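Local atomic coordinates of GDP-mannose-dependent alpha-(1-6)-phosphatidylinositol monomannoside mannosyltransferase (PDB entry 3OKP), a protein that belongs to the mannosyltransferases and has the two-domain GT-B glycosyltransferase fold, modelled with guanosine-5'-diphosphate-alpha-d-mannose bound. Residues A[96-99]-A[100-103]; A[148-151]-A[152-155]; A[335-338]-A[339-342]. All coordinates share one frame; numbering follows the deposited sequence.

Contact 1: A[96-99]-A[100-103]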
loop_
_atom_site.group_PDB
_atom_site.type_symbol
_atom_site.label_atom_id
_atom_site.label_comp_id
_atom_site.label_asym_id
_atom_site.label_seq_id
_atom_site.Cartn_x
_atom_site.Cartn_y
_atom_site.Cartn_z
ATOM N N ALA A 96 -16.011 -0.125 6.211
ATOM C CA ALA A 96 -17.056 0.896 6.144
ATOM C C ALA A 96 -17.449 1.209 4.699
ATOM O O ALA A 96 -16.582 1.543 3.889
ATOM C CB ALA A 96 -16.604 2.161 6.863
ATOM N N PRO A 97 -18.756 1.125 4.370
ATOM C CA PRO A 97 -19.886 0.758 5.222
ATOM C C PRO A 97 -20.423 -0.683 5.101
ATOM O O PRO A 97 -21.345 -1.037 5.839
ATOM C CB PRO A 97 -20.970 1.725 4.742
ATOM C CG PRO A 97 -20.692 1.868 3.249
ATOM C CD PRO A 97 -19.221 1.514 3.024
ATOM N N LEU A 98 -19.874 -1.499 4.199
ATOM C CA LEU A 98 -20.472 -2.815 3.897
ATOM C C LEU A 98 -20.523 -3.815 5.058
ATOM O O LEU A 98 -21.431 -4.649 5.113
ATOM C CB LEU A 98 -19.830 -3.471 2.666
ATOM C CG LEU A 98 -20.270 -3.012 1.271
ATOM C CD1 LEU A 98 -19.505 -3.796 0.214
ATOM C CD2 LEU A 98 -21.780 -3.148 1.058
ATOM N N ALA A 99 -19.561 -3.728 5.978
ATOM C CA ALA A 99 -19.529 -4.609 7.150
ATOM C C ALA A 99 -20.678 -4.361 8.135
ATOM O O ALA A 99 -20.793 -5.049 9.147
ATOM C CB ALA A 99 -18.176 -4.533 7.855
ATOM N N LEU A 100 -21.530 -3.382 7.830
ATOM C CA LEU A 100 -22.789 -3.203 8.556
ATOM C C LEU A 100 -23.775 -4.344 8.264
ATOM O O LEU A 100 -24.815 -4.453 8.910
ATOM C CB LEU A 100 -23.420 -1.839 8.249
ATOM C CG LEU A 100 -22.708 -0.588 8.786
ATOM C CD1 LEU A 100 -23.249 0.676 8.115
ATOM C CD2 LEU A 100 -22.809 -0.479 10.303
ATOM N N MET A 101 -23.429 -5.191 7.291
ATOM C CA MET A 101 -24.195 -6.401 6.973
ATOM C C MET A 101 -23.659 -7.639 7.709
ATOM O O MET A 101 -24.061 -8.767 7.411
ATOM C CB MET A 101 -24.186 -6.665 5.461
ATOM C CG MET A 101 -24.799 -5.562 4.599
ATOM S SD MET A 101 -25.160 -6.105 2.908
ATOM C CE MET A 101 -23.509 -6.378 2.253
ATOM N N ALA A 102 -22.759 -7.430 8.669
ATOM C CA ALA A 102 -22.134 -8.540 9.401
ATOM C C ALA A 102 -23.135 -9.351 10.230
ATOM O O ALA A 102 -23.000 -10.572 10.360
ATOM C CB ALA A 102 -20.997 -8.036 10.274
ATOM N N GLY A 103 -24.135 -8.668 10.786
ATOM C CA GLY A 103 -25.222 -9.328 11.509
ATOM C C GLY A 103 -25.949 -10.355 10.656
ATOM O O GLY A 103 -26.180 -11.482 11.094
#
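L98 and M101 run alongside each other off the same face of the turn, three residues apart, and their ends meet where L98 CD2 comes 3.9 Å from M101 CE. The thioether chain is bent at its last torsion (chi3 -67°), which folds the terminal methyl back to the leucine. On another flank of the turn the L100 side chain passes beside P97, three residues earlier: its CD1 lies 4.2 Å from P97 CB, a loose apolar contact, while L100 CG stands closer, 3.3 Å, to P97 O. The backbone evidence is three successive bonds of the i to i+3 kind, the mark of a 3-10 turn: L100 N to P97 O (3.1 Å), M101 N to L98 O (3.0 Å) and A102 N to A99 O (3.1 Å). The last is the most bent of them, at 145°. The turn begins just after the cis peptide bond before P97 and runs into helix 102-107, with M101 at the N-cap position. L98, A99, M101 and A102 all rest on F92 of strand 89-92. A99 and A102 also reach strand 112-116, at A115 and V113, and L100 packs on K136 and I137 of helix 128-140.

Contact 2: A[148-151]-A[152-155]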
loop_
_atom_site.group_PDB
_atom_site.type_symbol
_atom_site.label_atom_id
_atom_site.label_comp_id
_atom_site.label_asym_id
_atom_site.label_seq_id
_atom_site.Cartn_x
_atom_site.Cartn_y
_atom_site.Cartn_z
ATOM N N SER A 148 -1.508 -0.667 9.599
ATOM C CA SER A 148 -0.385 -0.219 10.426
ATOM C C SER A 148 -0.793 -0.007 11.881
ATOM O O SER A 148 -1.971 0.189 12.184
ATOM C CB SER A 148 0.223 1.072 9.863
ATOM O OG SER A 148 -0.739 2.114 9.808
ATOM N N GLN A 149 0.191 -0.045 12.779
ATOM C CA GLN A 149 -0.041 0.265 14.187
ATOM C C GLN A 149 -0.546 1.695 14.349
ATOM O O GLN A 149 -1.301 1.991 15.278
ATOM C CB GLN A 149 1.229 0.050 15.015
ATOM C CG GLN A 149 1.679 -1.409 15.121
ATOM C CD GLN A 149 0.653 -2.316 15.798
ATOM O OE1 GLN A 149 0.488 -3.475 15.411
ATOM N NE2 GLN A 149 -0.037 -1.794 16.809
ATOM N N TYR A 150 -0.132 2.573 13.432
ATOM C CA TYR A 150 -0.620 3.947 13.401
ATOM C C TYR A 150 -2.134 4.032 13.195
ATOM O O TYR A 150 -2.832 4.662 13.992
ATOM C CB TYR A 150 0.095 4.782 12.331
ATOM C CG TYR A 150 -0.442 6.192 12.255
ATOM C CD1 TYR A 150 0.012 7.174 13.132
ATOM C CD2 TYR A 150 -1.428 6.541 11.325
ATOM C CE1 TYR A 150 -0.483 8.468 13.082
ATOM C CE2 TYR A 150 -1.934 7.837 11.268
ATOM C CZ TYR A 150 -1.455 8.794 12.150
ATOM O OH TYR A 150 -1.942 10.083 12.110
ATOM N N THR A 151 -2.636 3.410 12.125
ATOM C CA THR A 151 -4.073 3.458 11.826
ATOM C C THR A 151 -4.883 2.821 12.949
ATOM O O THR A 151 -5.924 3.356 13.343
ATOM C CB THR A 151 -4.446 2.822 10.458
ATOM O OG1 THR A 151 -4.074 1.438 10.435
ATOM C CG2 THR A 151 -3.769 3.565 9.309
ATOM N N LEU A 152 -4.384 1.700 13.475
ATOM C CA LEU A 152 -4.997 1.042 14.629
ATOM C C LEU A 152 -5.176 1.989 15.819
ATOM O O LEU A 152 -6.263 2.064 16.391
ATOM C CB LEU A 152 -4.199 -0.201 15.053
ATOM C CG LEU A 152 -4.784 -1.001 16.228
ATOM C CD1 LEU A 152 -6.147 -1.599 15.867
ATOM C CD2 LEU A 152 -3.832 -2.082 16.705
ATOM N N ARG A 153 -4.119 2.714 16.181
ATOM C CA ARG A 153 -4.192 3.680 17.282
ATOM C C ARG A 153 -5.272 4.743 17.049
ATOM O O ARG A 153 -5.978 5.131 17.984
ATOM C CB ARG A 153 -2.832 4.342 17.524
ATOM C CG ARG A 153 -2.801 5.261 18.748
ATOM C CD ARG A 153 -1.399 5.772 19.065
ATOM N NE ARG A 153 -0.929 6.779 18.114
ATOM C CZ ARG A 153 -0.032 6.550 17.158
ATOM N NH1 ARG A 153 0.502 5.340 17.012
ATOM N NH2 ARG A 153 0.335 7.532 16.346
ATOM N N ARG A 154 -5.400 5.199 15.803
ATOM C CA ARG A 154 -6.362 6.247 15.451
ATOM C C ARG A 154 -7.830 5.822 15.599
ATOM O O ARG A 154 -8.670 6.640 15.984
ATOM C CB ARG A 154 -6.112 6.773 14.028
ATOM C CG ARG A 154 -4.749 7.453 13.779
ATOM C CD ARG A 154 -4.553 8.770 14.543
ATOM N NE ARG A 154 -5.627 9.738 14.303
ATOM C CZ ARG A 154 -5.588 10.725 13.409
ATOM N NH1 ARG A 154 -4.522 10.904 12.638
ATOM N NH2 ARG A 154 -6.627 11.539 13.287
ATOM N N PHE A 155 -8.144 4.559 15.300
ATOM C CA PHE A 155 -9.549 4.118 15.289
ATOM C C PHE A 155 -9.953 2.972 16.234
ATOM O O PHE A 155 -11.124 2.573 16.253
ATOM C CB PHE A 155 -10.038 3.829 13.853
ATOM C CG PHE A 155 -9.284 2.724 13.139
ATOM C CD1 PHE A 155 -8.827 2.917 11.839
ATOM C CD2 PHE A 155 -9.052 1.490 13.752
ATOM C CE1 PHE A 155 -8.142 1.908 11.163
ATOM C CE2 PHE A 155 -8.370 0.480 13.087
ATOM C CZ PHE A 155 -7.913 0.689 11.789
#
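R154 CG sits over one face of the Y150 ring, one helical turn back, 4.1 Å from its centroid in a CH-pi contact, and this pair carries the close part of the contact. Bends at chi2 and chi3 then curl the arginine round the ring so that NH1 donates to Y150 OH at 2.8 Å. The hydroxyl lies in the guanidinium plane, but the N-H...O angle of 141° leaves the bond bent; NH1 also binds G286 O. On the inner side T151 O, the acceptor of the helix bond from F155 N, also stands 3.2 Å above the centre of the F155 ring, and F155 CE1 reaches T151 CB at 3.9 Å. The helix is the connection of a beta-alpha-beta unit, between strands 143-146 and 164-167, and S148 is its N-cap: S148 OG accepts from T151 N at 3.3 Å and is also hydrogen-bonded to G291 O. The solvent side is less well fixed. Exposed R153 sets its guanidinium obliquely against the Y150 ring, the planes 80° apart, and R153 NH2 comes 3.2 Å from Y150 CD1 without a hydrogen bond or stack. Q149 is likewise exposed; its NE2 approaches L152 CD2 at 3.8 Å, while OE1 is hydrogen-bonded to Y146 OH.

Contact 3: A[335-338]-A[339-342]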
loop_
_atom_site.group_PDB
_atom_site.type_symbol
_atom_site.label_atom_id
_atom_site.label_comp_id
_atom_site.label_asym_id
_atom_site.label_seq_id
_atom_site.Cartn_x
_atom_site.Cartn_y
_atom_site.Cartn_z
ATOM N N SER A 335 19.360 16.841 3.704
ATOM C CA SER A 335 20.489 16.964 2.783
ATOM C C SER A 335 21.729 16.257 3.340
ATOM O O SER A 335 22.443 15.589 2.597
ATOM C CB SER A 335 20.775 18.428 2.430
ATOM O OG SER A 335 21.172 19.162 3.569
ATOM N N GLU A 336 21.951 16.386 4.649
ATOM C CA GLU A 336 23.064 15.722 5.340
ATOM C C GLU A 336 22.993 14.200 5.198
ATOM O O GLU A 336 23.991 13.557 4.856
ATOM C CB GLU A 336 23.088 16.119 6.821
ATOM C CG GLU A 336 24.272 15.578 7.612
ATOM C CD GLU A 336 24.276 16.062 9.051
ATOM O OE1 GLU A 336 23.498 15.525 9.863
ATOM O OE2 GLU A 336 25.064 16.977 9.373
ATOM N N LEU A 337 21.811 13.641 5.463
ATOM C CA LEU A 337 21.541 12.213 5.273
ATOM C C LEU A 337 21.791 11.752 3.838
ATOM O O LEU A 337 22.382 10.694 3.618
ATOM C CB LEU A 337 20.100 11.881 5.689
ATOM C CG LEU A 337 19.791 11.119 6.989
ATOM C CD1 LEU A 337 20.920 11.148 8.017
ATOM C CD2 LEU A 337 18.488 11.603 7.613
ATOM N N LEU A 338 21.336 12.543 2.869
ATOM C CA LEU A 338 21.531 12.216 1.455
ATOM C C LEU A 338 23.013 12.201 1.052
ATOM O O LEU A 338 23.473 11.240 0.437
ATOM C CB LEU A 338 20.710 13.148 0.554
ATOM C CG LEU A 338 19.198 12.877 0.521
ATOM C CD1 LEU A 338 18.420 14.079 -0.015
ATOM C CD2 LEU A 338 18.874 11.614 -0.284
ATOM N N ILE A 339 23.748 13.250 1.416
ATOM C CA ILE A 339 25.185 13.342 1.121
ATOM C C ILE A 339 25.974 12.223 1.815
ATOM O O ILE A 339 26.816 11.571 1.188
ATOM C CB ILE A 339 25.771 14.722 1.515
ATOM C CG1 ILE A 339 25.112 15.848 0.703
ATOM C CG2 ILE A 339 27.298 14.746 1.326
ATOM C CD1 ILE A 339 25.255 17.232 1.339
ATOM N N GLU A 340 25.682 12.004 3.098
ATOM C CA GLU A 340 26.328 10.952 3.894
ATOM C C GLU A 340 26.184 9.569 3.243
ATOM O O GLU A 340 27.165 8.828 3.121
ATOM C CB GLU A 340 25.772 10.947 5.326
ATOM C CG GLU A 340 26.568 10.101 6.324
ATOM C CD GLU A 340 25.990 10.132 7.734
ATOM O OE1 GLU A 340 24.784 10.416 7.900
ATOM O OE2 GLU A 340 26.751 9.865 8.684
ATOM N N LEU A 341 24.969 9.240 2.810
ATOM C CA LEU A 341 24.704 7.960 2.152
ATOM C C LEU A 341 25.328 7.851 0.765
ATOM O O LEU A 341 25.905 6.818 0.426
ATOM C CB LEU A 341 23.200 7.673 2.087
ATOM C CG LEU A 341 22.512 7.141 3.345
ATOM C CD1 LEU A 341 21.041 6.862 3.045
ATOM C CD2 LEU A 341 23.201 5.884 3.878
ATOM N N LEU A 342 25.209 8.913 -0.034
ATOM C CA LEU A 342 25.836 8.961 -1.359
ATOM C C LEU A 342 27.361 8.822 -1.294
ATOM O O LEU A 342 27.978 8.277 -2.213
ATOM C CB LEU A 342 25.457 10.248 -2.102
ATOM C CG LEU A 342 24.025 10.407 -2.628
ATOM C CD1 LEU A 342 23.798 11.834 -3.121
ATOM C CD2 LEU A 342 23.694 9.392 -3.724
HETATM O O HOH W 1 23.287 8.866 6.305
#
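I339 lays its CG1-CD1 branch over the carbonyl oxygen of S335, one turn back, with CG1 3.3 Å and CD1 3.5 Å from S335 O. CG1 is anti to the carbonyl carbon (chi1 -62°), which turns this branch back along the helix. The eight residues form the C-terminal part of helix 331-342 in the second GT-B domain, and all four i to i+4 backbone bonds across the contact are present; the one from I339 N to S335 O is the straightest, at 171°. L342 repeats the isoleucine's arrangement, its CG lying 3.2 Å from L338 O, the oxygen that also accepts from L342 N. L338, L341 and L342 are buried, resting on I275 of strand 275-278; L338 also meets V223, and the partly exposed I339 meets A226, of helix 213-226. S335 OG has V331 O as its main partner in the turn before, with D332 O as a second. Along the exposed flank E336 OE1 and E340 OE1 are 5.6 Å apart, and each glutamate has a long, weak ion pair, E336 with K333 and E340 with R347. E340 is stretched out straight and passes L337 at a slant, its OE1 3.9 Å from L337 CD1. A water joins the same two residues: it donates to E340 OE1 at 2.7 Å and, weakly, to L337 O at 3.4 Å.

How the contacts relate
Along the chain the three contacts come in series, contact 1 first and contact 3 last. Contacts 1 and 2 share the first domain and its seven-stranded parallel sheet: contact 1 leads from strand 89-92 into helix 102-107, and contact 2 opens the helix after strand 143-146. Their centres are about 20 Å apart. Contact 3 belongs to the second domain, beside the six-stranded parallel sheet, its centre about 31 Å from that of contact 2 and about 48 Å from that of contact 1. Contact 2 reaches the second domain, S148 and R154 bonding to G291 and G286, and backbone N of Q149 and Y150 to E316; its helix thus starts where the domains meet near the ligand.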